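Enterocine A immunity protein (PDB 2BL8) confers immunity to the antimicrobial activity of the pediocin-like bacteriocin enterocin A. Local coordinates at residues Leu31-Val34 and Tyr35-Glu39; Arg53-Asn56 and Tyr57-Thr61. All blocks are in the same frame, centred on the assembly; numbering follows the deposited sequence.

Interaction 1: Leu31-Val34 and Tyr35-Glu39; sequences LQKV and YLKLE
V34 lies alongside L38, one turn further on in helix 25-38, and both side chains point the same way. Methyl CG1 of V34 stands 4.0 Å from CD1 of L38. The CG of L38 also leans over the backbone and comes within 3.3 Å of V34 O. Its first torsion puts it there: CG is anti to its own carbonyl carbon (chi1 -70°), which sends the branch back toward the preceding turn. V34 is buried, and its side chain also touches L50 and L54 of helix 48-64.

Another face of the helix carries Q32 and L36. The Q32 chain bends at its second torsion, and this brings the amide NE2 to 3.7 Å from L36 CG. The amide nitrogen therefore rests against an apolar branch here. K33 and K37 also run side by side, with K33 CE 4.0 Å from K37 CE. K33 is fully extended, whereas K37 bends at its last torsion.

Four backbone bonds from i+4 to i join the two turns. Y35 N to L31 O and L38 N to V34 O are the shorter ones, each 2.9 Å. Y35 turns to the other neighbour, helix 5-17, where its ring meets that of H10 edge to face.

This part of the helix is amphipathic. V34 packs against helix 48-64, while L38 touches K6 of helix 5-17. K33 and K37 are exposed, though K37 also rests on L50. Their like charges, with K33 NZ 5.6 Å from K37 NZ, would probably repel mildly.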
ATOM      1  N   LEU A  31      -2.230  -5.518   6.168  1.00 16.80           N
ATOM      2  CA  LEU A  31      -2.229  -4.117   6.566  1.00 14.92           C
ATOM      3  C   LEU A  31      -2.051  -4.017   8.077  1.00 17.68           C
ATOM      4  O   LEU A  31      -1.311  -3.163   8.571  1.00 16.83           O
ATOM      5  CB  LEU A  31      -3.535  -3.442   6.142  1.00 16.04           C
ATOM      6  CG  LEU A  31      -3.658  -3.177   4.640  1.00 15.06           C
ATOM      7  CD1 LEU A  31      -5.072  -2.703   4.326  1.00 15.13           C
ATOM      8  CD2 LEU A  31      -2.628  -2.137   4.214  1.00 16.37           C
ATOM      9  N   GLN A  32      -2.728  -4.900   8.805  1.00 16.89           N
ATOM     10  CA  GLN A  32      -2.638  -4.914  10.257  1.00 18.28           C
ATOM     11  C   GLN A  32      -1.194  -5.127  10.688  1.00 19.03           C
ATOM     12  O   GLN A  32      -0.667  -4.383  11.512  1.00 20.35           O
ATOM     13  CB  GLN A  32      -3.505  -6.037  10.831  1.00 18.83           C
ATOM     14  CG  GLN A  32      -3.333  -6.224  12.333  1.00 21.79           C
ATOM     15  CD  GLN A  32      -3.919  -5.081  13.132  1.00 23.48           C
ATOM     16  OE1 GLN A  32      -5.138  -4.952  13.246  1.00 26.49           O
ATOM     17  NE2 GLN A  32      -3.054  -4.241  13.689  1.00 24.59           N
ATOM     18  N   LYS A  33      -0.567  -6.152  10.116  1.00 18.74           N
ATOM     19  CA  LYS A  33       0.816  -6.503  10.415  1.00 20.89           C
ATOM     20  C   LYS A  33       1.767  -5.345  10.137  1.00 21.45           C
ATOM     21  O   LYS A  33       2.667  -5.064  10.930  1.00 20.77           O
ATOM     22  CB  LYS A  33       1.223  -7.723   9.583  1.00 24.62           C
ATOM     23  CG  LYS A  33       2.617  -8.262   9.878  1.00 30.67           C
ATOM     24  CD  LYS A  33       2.885  -9.532   9.078  1.00 33.98           C
ATOM     25  CE  LYS A  33       4.259 -10.110   9.387  1.00 36.12           C
ATOM     26  NZ  LYS A  33       4.512 -11.376   8.639  1.00 37.80           N
ATOM     27  N   VAL A  34       1.569  -4.677   9.005  1.00 18.53           N
ATOM     28  CA  VAL A  34       2.416  -3.550   8.630  1.00 18.33           C
ATOM     29  C   VAL A  34       2.257  -2.387   9.611  1.00 18.34           C
ATOM     30  O   VAL A  34       3.244  -1.766  10.012  1.00 18.07           O
ATOM     31  CB  VAL A  34       2.079  -3.073   7.196  1.00 18.39           C
ATOM     32  CG1 VAL A  34       2.862  -1.815   6.853  1.00 18.40           C
ATOM     33  CG2 VAL A  34       2.406  -4.170   6.211  1.00 18.26           C
ATOM     34  N   TYR A  35       1.015  -2.105   9.995  1.00 17.24           N
ATOM     35  CA  TYR A  35       0.717  -1.021  10.928  1.00 19.84           C
ATOM     36  C   TYR A  35       1.490  -1.199  12.228  1.00 20.31           C
ATOM     37  O   TYR A  35       2.129  -0.265  12.713  1.00 20.95           O
ATOM     38  CB  TYR A  35      -0.779  -0.977  11.248  1.00 18.57           C
ATOM     39  CG  TYR A  35      -1.157   0.172  12.156  1.00 20.82           C
ATOM     40  CD1 TYR A  35      -1.303   1.464  11.657  1.00 20.80           C
ATOM     41  CD2 TYR A  35      -1.336  -0.029  13.526  1.00 22.78           C
ATOM     42  CE1 TYR A  35      -1.614   2.531  12.498  1.00 22.67           C
ATOM     43  CE2 TYR A  35      -1.648   1.028  14.374  1.00 25.33           C
ATOM     44  CZ  TYR A  35      -1.783   2.304  13.856  1.00 24.49           C
ATOM     45  OH  TYR A  35      -2.074   3.353  14.699  1.00 29.50           O
ATOM     46  N   LEU A  36       1.415  -2.398  12.796  1.00 22.05           N
ATOM     47  CA  LEU A  36       2.117  -2.691  14.041  1.00 23.08           C
ATOM     48  C   LEU A  36       3.622  -2.462  13.895  1.00 24.61           C
ATOM     49  O   LEU A  36       4.262  -1.904  14.792  1.00 23.34           O
ATOM     50  CB  LEU A  36       1.830  -4.131  14.479  1.00 23.96           C
ATOM     51  CG  LEU A  36       0.382  -4.382  14.920  1.00 23.60           C
ATOM     52  CD1 LEU A  36       0.160  -5.868  15.146  1.00 22.44           C
ATOM     53  CD2 LEU A  36       0.077  -3.589  16.185  1.00 22.64           C
ATOM     54  N   LYS A  37       4.189  -2.883  12.766  1.00 23.36           N
ATOM     55  CA  LYS A  37       5.617  -2.697  12.526  1.00 25.09           C
ATOM     56  C   LYS A  37       5.988  -1.221  12.438  1.00 25.62           C
ATOM     57  O   LYS A  37       7.043  -0.811  12.924  1.00 27.19           O
ATOM     58  CB  LYS A  37       6.044  -3.402  11.235  1.00 24.45           C
ATOM     59  CG  LYS A  37       5.999  -4.913  11.311  1.00 26.53           C
ATOM     60  CD  LYS A  37       6.636  -5.542  10.084  1.00 29.78           C
ATOM     61  CE  LYS A  37       6.659  -7.056  10.197  1.00 33.19           C
ATOM     62  NZ  LYS A  37       7.364  -7.494  11.435  1.00 35.52           N
ATOM     63  N   LEU A  38       5.119  -0.428  11.819  1.00 23.62           N
ATOM     64  CA  LEU A  38       5.362   1.003  11.665  1.00 25.28           C
ATOM     65  C   LEU A  38       5.343   1.757  12.994  1.00 26.34           C
ATOM     66  O   LEU A  38       5.761   2.910  13.058  1.00 27.69           O
ATOM     67  CB  LEU A  38       4.332   1.615  10.708  1.00 23.13           C
ATOM     68  CG  LEU A  38       4.454   1.219   9.230  1.00 22.52           C
ATOM     69  CD1 LEU A  38       3.286   1.785   8.441  1.00 21.24           C
ATOM     70  CD2 LEU A  38       5.768   1.734   8.666  1.00 22.46           C
ATOM     71  N   GLU A  39       4.859   1.110  14.049  1.00 27.10           N
ATOM     72  CA  GLU A  39       4.814   1.747  15.365  1.00 29.08           C
ATOM     73  C   GLU A  39       6.090   1.456  16.150  1.00 30.72           C
ATOM     74  O   GLU A  39       6.247   1.912  17.285  1.00 32.11           O
ATOM     75  CB  GLU A  39       3.594   1.261  16.159  1.00 30.35           C
ATOM     76  CG  GLU A  39       2.263   1.789  15.640  1.00 31.27           C
ATOM     77  CD  GLU A  39       1.081   1.304  16.456  1.00 31.38           C
ATOM     78  OE1 GLU A  39       0.908   0.074  16.566  1.00 31.39           O
ATOM     79  OE2 GLU A  39       0.326   2.149  16.986  1.00 32.07           O
TER

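Interaction 2: Arg53-Asn56 and Tyr57-Thr61; sequences RLVN and YLYFT
Y59 reaches back along helix 48-64 to V55, one turn earlier. Its CB lies 3.9 Å from V55 O, and Y59 CG is 4.0 Å from V55 O. CD2 comes closer to the same oxygen, at 3.4 Å, and also meets the V55 methyl CG1. The next ring atom, CE2, is 3.5 Å from V55 CG1. CG of Y59 is anti to its carbonyl carbon (chi1 -74°), which swings the ring toward the earlier turn. The two side chains lie side by side, pointing the same way, and both touch I77 of helix 71-84.

Four i+4 to i backbone bonds join the turns, among them Y59 N to V55 O at 3.2 Å. L54 and L58 cross at a slant, with L54 CD1 4.0 Å from L58 CG. L54 also packs on V30 and L80. The Y57 side chain touches D26 and V30 of helix 25-38. One face of its ring carries T61 OG1, 3.0 Å above the plane and near the rim. That hydroxyl donates to Y57 O at 2.7 Å.

The apolar pairs thus sit between helices, while the buried T61 hydroxyl places its proton on a carbonyl of its own helix.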
ATOM      1  N   ARG A  53       7.188  -3.270  -0.081  1.00 16.54           N
ATOM      2  CA  ARG A  53       6.790  -4.671  -0.078  1.00 16.93           C
ATOM      3  C   ARG A  53       5.268  -4.747   0.012  1.00 15.46           C
ATOM      4  O   ARG A  53       4.635  -5.602  -0.613  1.00 16.11           O
ATOM      5  CB  ARG A  53       7.413  -5.407   1.115  1.00 21.98           C
ATOM      6  CG  ARG A  53       8.918  -5.589   1.015  1.00 27.66           C
ATOM      7  CD  ARG A  53       9.502  -6.275   2.253  1.00 30.83           C
ATOM      8  NE  ARG A  53       8.883  -7.569   2.536  1.00 35.29           N
ATOM      9  CZ  ARG A  53       7.778  -7.736   3.258  1.00 36.87           C
ATOM     10  NH1 ARG A  53       7.155  -6.689   3.785  1.00 38.85           N
ATOM     11  NH2 ARG A  53       7.293  -8.954   3.457  1.00 37.62           N
ATOM     12  N   LEU A  54       4.688  -3.846   0.794  1.00 14.45           N
ATOM     13  CA  LEU A  54       3.244  -3.811   0.971  1.00 13.25           C
ATOM     14  C   LEU A  54       2.545  -3.451  -0.330  1.00 13.61           C
ATOM     15  O   LEU A  54       1.565  -4.094  -0.712  1.00 14.58           O
ATOM     16  CB  LEU A  54       2.862  -2.799   2.056  1.00 14.31           C
ATOM     17  CG  LEU A  54       1.362  -2.505   2.166  1.00 14.38           C
ATOM     18  CD1 LEU A  54       0.590  -3.786   2.465  1.00 15.04           C
ATOM     19  CD2 LEU A  54       1.128  -1.476   3.254  1.00 13.45           C
ATOM     20  N   VAL A  55       3.048  -2.432  -1.016  1.00 13.12           N
ATOM     21  CA  VAL A  55       2.432  -2.012  -2.273  1.00 13.73           C
ATOM     22  C   VAL A  55       2.545  -3.120  -3.321  1.00 13.99           C
ATOM     23  O   VAL A  55       1.587  -3.393  -4.050  1.00 14.69           O
ATOM     24  CB  VAL A  55       3.061  -0.707  -2.795  1.00 12.96           C
ATOM     25  CG1 VAL A  55       2.443  -0.333  -4.136  1.00 14.62           C
ATOM     26  CG2 VAL A  55       2.822   0.415  -1.789  1.00 15.43           C
ATOM     27  N   ASN A  56       3.706  -3.767  -3.392  1.00 13.67           N
ATOM     28  CA  ASN A  56       3.901  -4.878  -4.331  1.00 14.32           C
ATOM     29  C   ASN A  56       2.795  -5.911  -4.088  1.00 13.94           C
ATOM     30  O   ASN A  56       2.155  -6.403  -5.021  1.00 14.47           O
ATOM     31  CB  ASN A  56       5.232  -5.593  -4.076  1.00 14.25           C
ATOM     32  CG  ASN A  56       6.441  -4.834  -4.582  1.00 16.10           C
ATOM     33  OD1 ASN A  56       7.573  -5.213  -4.271  1.00 16.44           O
ATOM     34  ND2 ASN A  56       6.223  -3.783  -5.362  1.00 14.84           N
ATOM     35  N   TYR A  57       2.604  -6.258  -2.819  1.00 13.33           N
ATOM     36  CA  TYR A  57       1.600  -7.239  -2.424  1.00 15.81           C
ATOM     37  C   TYR A  57       0.177  -6.823  -2.806  1.00 15.78           C
ATOM     38  O   TYR A  57      -0.597  -7.627  -3.331  1.00 16.04           O
ATOM     39  CB  TYR A  57       1.669  -7.470  -0.910  1.00 16.45           C
ATOM     40  CG  TYR A  57       0.517  -8.283  -0.367  1.00 19.64           C
ATOM     41  CD1 TYR A  57       0.495  -9.672  -0.486  1.00 21.06           C
ATOM     42  CD2 TYR A  57      -0.575  -7.654   0.226  1.00 21.77           C
ATOM     43  CE1 TYR A  57      -0.595 -10.415  -0.026  1.00 22.89           C
ATOM     44  CE2 TYR A  57      -1.664  -8.382   0.682  1.00 22.73           C
ATOM     45  CZ  TYR A  57      -1.669  -9.759   0.554  1.00 22.19           C
ATOM     46  OH  TYR A  57      -2.759 -10.470   1.006  1.00 25.17           O
ATOM     47  N   LEU A  58      -0.167  -5.567  -2.547  1.00 14.62           N
ATOM     48  CA  LEU A  58      -1.511  -5.092  -2.848  1.00 13.55           C
ATOM     49  C   LEU A  58      -1.868  -5.245  -4.324  1.00 14.40           C
ATOM     50  O   LEU A  58      -2.944  -5.745  -4.657  1.00 15.74           O
ATOM     51  CB  LEU A  58      -1.668  -3.629  -2.406  1.00 13.59           C
ATOM     52  CG  LEU A  58      -1.621  -3.424  -0.883  1.00 13.19           C
ATOM     53  CD1 LEU A  58      -1.664  -1.938  -0.548  1.00 14.36           C
ATOM     54  CD2 LEU A  58      -2.790  -4.145  -0.228  1.00 14.71           C
ATOM     55  N   TYR A  59      -0.973  -4.830  -5.211  1.00 14.59           N
ATOM     56  CA  TYR A  59      -1.264  -4.939  -6.637  1.00 14.94           C
ATOM     57  C   TYR A  59      -1.202  -6.375  -7.131  1.00 16.55           C
ATOM     58  O   TYR A  59      -1.975  -6.766  -8.005  1.00 17.23           O
ATOM     59  CB  TYR A  59      -0.313  -4.052  -7.439  1.00 14.89           C
ATOM     60  CG  TYR A  59      -0.645  -2.586  -7.325  1.00 16.52           C
ATOM     61  CD1 TYR A  59      -1.833  -2.073  -7.853  1.00 16.18           C
ATOM     62  CD2 TYR A  59       0.217  -1.707  -6.668  1.00 17.04           C
ATOM     63  CE1 TYR A  59      -2.153  -0.715  -7.724  1.00 17.61           C
ATOM     64  CE2 TYR A  59      -0.093  -0.354  -6.535  1.00 18.45           C
ATOM     65  CZ  TYR A  59      -1.276   0.134  -7.064  1.00 18.47           C
ATOM     66  OH  TYR A  59      -1.570   1.475  -6.934  1.00 22.21           O
ATOM     67  N   PHE A  60      -0.286  -7.162  -6.577  1.00 16.85           N
ATOM     68  CA  PHE A  60      -0.180  -8.556  -6.974  1.00 18.22           C
ATOM     69  C   PHE A  60      -1.450  -9.293  -6.553  1.00 19.69           C
ATOM     70  O   PHE A  60      -2.041 -10.042  -7.332  1.00 18.88           O
ATOM     71  CB  PHE A  60       1.026  -9.219  -6.306  1.00 20.68           C
ATOM     72  CG  PHE A  60       1.028 -10.714  -6.431  1.00 21.69           C
ATOM     73  CD1 PHE A  60       1.274 -11.321  -7.657  1.00 22.84           C
ATOM     74  CD2 PHE A  60       0.733 -11.516  -5.334  1.00 25.80           C
ATOM     75  CE1 PHE A  60       1.225 -12.706  -7.790  1.00 24.55           C
ATOM     76  CE2 PHE A  60       0.681 -12.900  -5.455  1.00 25.45           C
ATOM     77  CZ  PHE A  60       0.927 -13.496  -6.689  1.00 24.04           C
ATOM     78  N   THR A  61      -1.859  -9.075  -5.310  1.00 18.66           N
ATOM     79  CA  THR A  61      -3.046  -9.723  -4.770  1.00 20.38           C
ATOM     80  C   THR A  61      -4.294  -9.310  -5.539  1.00 21.58           C
ATOM     81  O   THR A  61      -5.152 -10.135  -5.830  1.00 21.59           O
ATOM     82  CB  THR A  61      -3.230  -9.370  -3.287  1.00 21.22           C
ATOM     83  OG1 THR A  61      -2.066  -9.774  -2.559  1.00 23.92           O
ATOM     84  CG2 THR A  61      -4.449 -10.077  -2.713  1.00 23.62           C
TER

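Interaction 1 comes first along the chain, on helix 25-38, and interaction 2 follows on helix 48-64, the next helix. Their centres are about 15 Å apart. Interaction 1 sits further from the centre of the chain, about 12 Å against 7 Å. The two meet directly: L54 CD2 is 3.9 Å from L31 CD2. L54 thus joins both interactions. Helix 48-64 further touches helix 71-84, and helix 25-38 touches helix 5-17. Together the two stretches therefore reach all the other helices, consistent with a compact four-helix arrangement. Both belong to the region shared by the enterocin A immunity family.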